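PDB 5FA9: peptide methionine sulfoxide reductase MsrA from Treponema denticola ATCC 35405, which probably repairs oxidised proteins by reducing methionine sulfoxide back to methionine, with MsrA and MsrB reductases fused in one chain. Local coordinates for residues I5-G10 with T94-V99. The protein carries 2 engineered substitutions. Numbering follows the deposited sequence.
Sequences IYLAGG and TGIYYV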
loop_
_atom_site.group_PDB
_atom_site.type_symbol
_atom_site.label_atom_id
_atom_site.label_comp_id
_atom_site.label_asym_id
_atom_site.label_seq_id
_atom_site.Cartn_x
_atom_site.Cartn_y
_atom_site.Cartn_z
ATOM N N ILE B 5 -0.479 3.395 -8.258
ATOM C CA ILE B 5 -0.250 3.762 -9.648
ATOM C C ILE B 5 -0.620 5.235 -9.832
ATOM O O ILE B 5 -1.480 5.758 -9.120
ATOM C CB ILE B 5 -1.065 2.862 -10.611
ATOM C CG1 ILE B 5 -0.683 3.122 -12.071
ATOM C CG2 ILE B 5 -2.561 3.042 -10.386
ATOM C CD1 ILE B 5 0.725 2.698 -12.418
ATOM N N TYR B 6 0.037 5.909 -10.771
ATOM C CA TYR B 6 -0.197 7.333 -10.983
ATOM C C TYR B 6 -0.742 7.595 -12.383
ATOM O O TYR B 6 -0.114 7.238 -13.381
ATOM C CB TYR B 6 1.093 8.123 -10.754
ATOM C CG TYR B 6 1.599 8.068 -9.327
ATOM C CD1 TYR B 6 2.259 6.943 -8.844
ATOM C CD2 TYR B 6 1.415 9.140 -8.463
ATOM C CE1 TYR B 6 2.720 6.888 -7.542
ATOM C CE2 TYR B 6 1.875 9.094 -7.160
ATOM C CZ TYR B 6 2.524 7.967 -6.704
ATOM O OH TYR B 6 2.982 7.918 -5.407
ATOM N N LEU B 7 -1.912 8.222 -12.451
ATOM C CA LEU B 7 -2.600 8.422 -13.722
ATOM C C LEU B 7 -2.896 9.892 -14.006
ATOM O O LEU B 7 -3.549 10.572 -13.214
ATOM C CB LEU B 7 -3.902 7.619 -13.745
ATOM C CG LEU B 7 -3.763 6.112 -13.528
ATOM C CD1 LEU B 7 -5.128 5.446 -13.503
ATOM C CD2 LEU B 7 -2.880 5.493 -14.601
ATOM N N ALA B 8 -2.410 10.374 -15.145
ATOM C CA ALA B 8 -2.707 11.727 -15.599
ATOM C C ALA B 8 -3.679 11.686 -16.773
ATOM O O ALA B 8 -3.331 11.224 -17.859
ATOM C CB ALA B 8 -1.429 12.453 -15.987
ATOM N N GLY B 9 -4.899 12.162 -16.549
ATOM C CA GLY B 9 -5.923 12.142 -17.578
ATOM C C GLY B 9 -6.728 13.424 -17.653
ATOM O O GLY B 9 -7.958 13.392 -17.672
ATOM N N GLY B 10 -6.033 14.557 -17.693
ATOM C CA GLY B 10 -6.689 15.850 -17.746
ATOM C C GLY B 10 -6.842 16.472 -16.372
ATOM O O GLY B 10 -6.032 16.223 -15.480
ATOM N N THR B 94 -1.802 13.162 -21.322
ATOM C CA THR B 94 -2.117 11.852 -20.772
ATOM C C THR B 94 -0.848 11.057 -20.497
ATOM O O THR B 94 0.086 11.062 -21.300
ATOM C CB THR B 94 -3.027 11.045 -21.714
ATOM O OG1 THR B 94 -2.440 10.996 -23.020
ATOM C CG2 THR B 94 -4.399 11.690 -21.806
ATOM N N GLY B 95 -0.817 10.377 -19.356
ATOM C CA GLY B 95 0.338 9.585 -18.986
ATOM C C GLY B 95 0.069 8.597 -17.871
ATOM O O GLY B 95 -0.811 8.804 -17.035
ATOM N N ILE B 96 0.839 7.514 -17.862
ATOM C CA ILE B 96 0.768 6.522 -16.798
ATOM C C ILE B 96 2.136 6.402 -16.142
ATOM O O ILE B 96 3.110 6.012 -16.785
ATOM C CB ILE B 96 0.318 5.147 -17.324
ATOM C CG1 ILE B 96 -1.026 5.264 -18.046
ATOM C CG2 ILE B 96 0.228 4.142 -16.184
ATOM C CD1 ILE B 96 -1.462 3.992 -18.739
ATOM N N TYR B 97 2.206 6.741 -14.859
ATOM C CA TYR B 97 3.483 6.796 -14.159
ATOM C C TYR B 97 3.559 5.742 -13.064
ATOM O O TYR B 97 2.633 5.590 -12.267
ATOM C CB TYR B 97 3.702 8.191 -13.572
ATOM C CG TYR B 97 3.454 9.303 -14.566
ATOM C CD1 TYR B 97 4.396 9.615 -15.538
ATOM C CD2 TYR B 97 2.276 10.037 -14.536
ATOM C CE1 TYR B 97 4.172 10.629 -16.452
ATOM C CE2 TYR B 97 2.043 11.053 -15.444
ATOM C CZ TYR B 97 2.993 11.345 -16.399
ATOM O OH TYR B 97 2.764 12.355 -17.305
ATOM N N TYR B 98 4.675 5.022 -13.027
ATOM C CA TYR B 98 4.838 3.922 -12.087
ATOM C C TYR B 98 5.951 4.195 -11.085
ATOM O O TYR B 98 6.936 4.866 -11.396
ATOM C CB TYR B 98 5.121 2.617 -12.837
ATOM C CG TYR B 98 6.364 2.658 -13.700
ATOM C CD1 TYR B 98 7.608 2.322 -13.178
ATOM C CD2 TYR B 98 6.294 3.029 -15.037
ATOM C CE1 TYR B 98 8.746 2.359 -13.961
ATOM C CE2 TYR B 98 7.428 3.068 -15.828
ATOM C CZ TYR B 98 8.650 2.731 -15.285
ATOM O OH TYR B 98 9.781 2.768 -16.068
ATOM N N VAL B 99 5.786 3.663 -9.881
ATOM C CA VAL B 99 6.823 3.716 -8.864
ATOM C C VAL B 99 7.313 2.293 -8.610
ATOM O O VAL B 99 8.358 2.071 -7.997
ATOM C CB VAL B 99 6.298 4.355 -7.561
ATOM C CG1 VAL B 99 5.287 3.439 -6.895
ATOM C CG2 VAL B 99 7.437 4.673 -6.614
#
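Tyr6 and Tyr97 face each other as a hydrogen-bonded pair of two antiparallel strands, 5-8 and 95-98, whose short axes run at 161° and approach to 4.9 Å. Their ladder has four backbone bonds. Tyr97 N reaches Tyr6 O at 2.8 Å almost straight, whereas the return bond from Tyr6 N to Tyr97 O is more bent, with 144° at the hydrogen. Ala8 and Gly95 form the next such pair, with Ala8 N 2.9 Å from Gly95 O; Ala8 O takes Gly95 N on a lone pair, accepts the hydroxyl of Tyr72, and also receives a CA-H...O contact from Thr94 CA at 3.2 Å.

On the face of Tyr6 and Tyr97 the two CB atoms touch, and the rings diverge. The Tyr97 ring, its CG anti to the carbonyl carbon (chi1 -49°), leans back along its own strand over Gly95, whose C lies 4.0 Å above the ring plane, offset toward the rim, and its CE2 edge meets Ala8 CB at 3.8 Å. Val99 CG1 lies loosely beside the CE1 edge of the Tyr6 ring, near its plane. Both phenol hydroxyls are hydrogen-bonded to carboxylates, Tyr97 OH to Glu125 and Tyr6 OH to Glu4.

On the opposite face Leu7 and Ile96, the non-hydrogen-bonded pair between the two hydrogen-bonded ones, lie side by side, pointing the same way, CD2 of Leu7 to CG2 of Ile96 at 3.7 Å, and Ile5 CD1 adds to this apolar patch, which helices 65-74 and 104-115 cover.

Strands 51-59 and 125-128 flank the pair, making it an interior part of the mixed sheet in the alpha/beta MsrA domain; strand 2-8 leads through Gly9 and Gly10 to the predicted active-site position, Ser11 in this engineered protein.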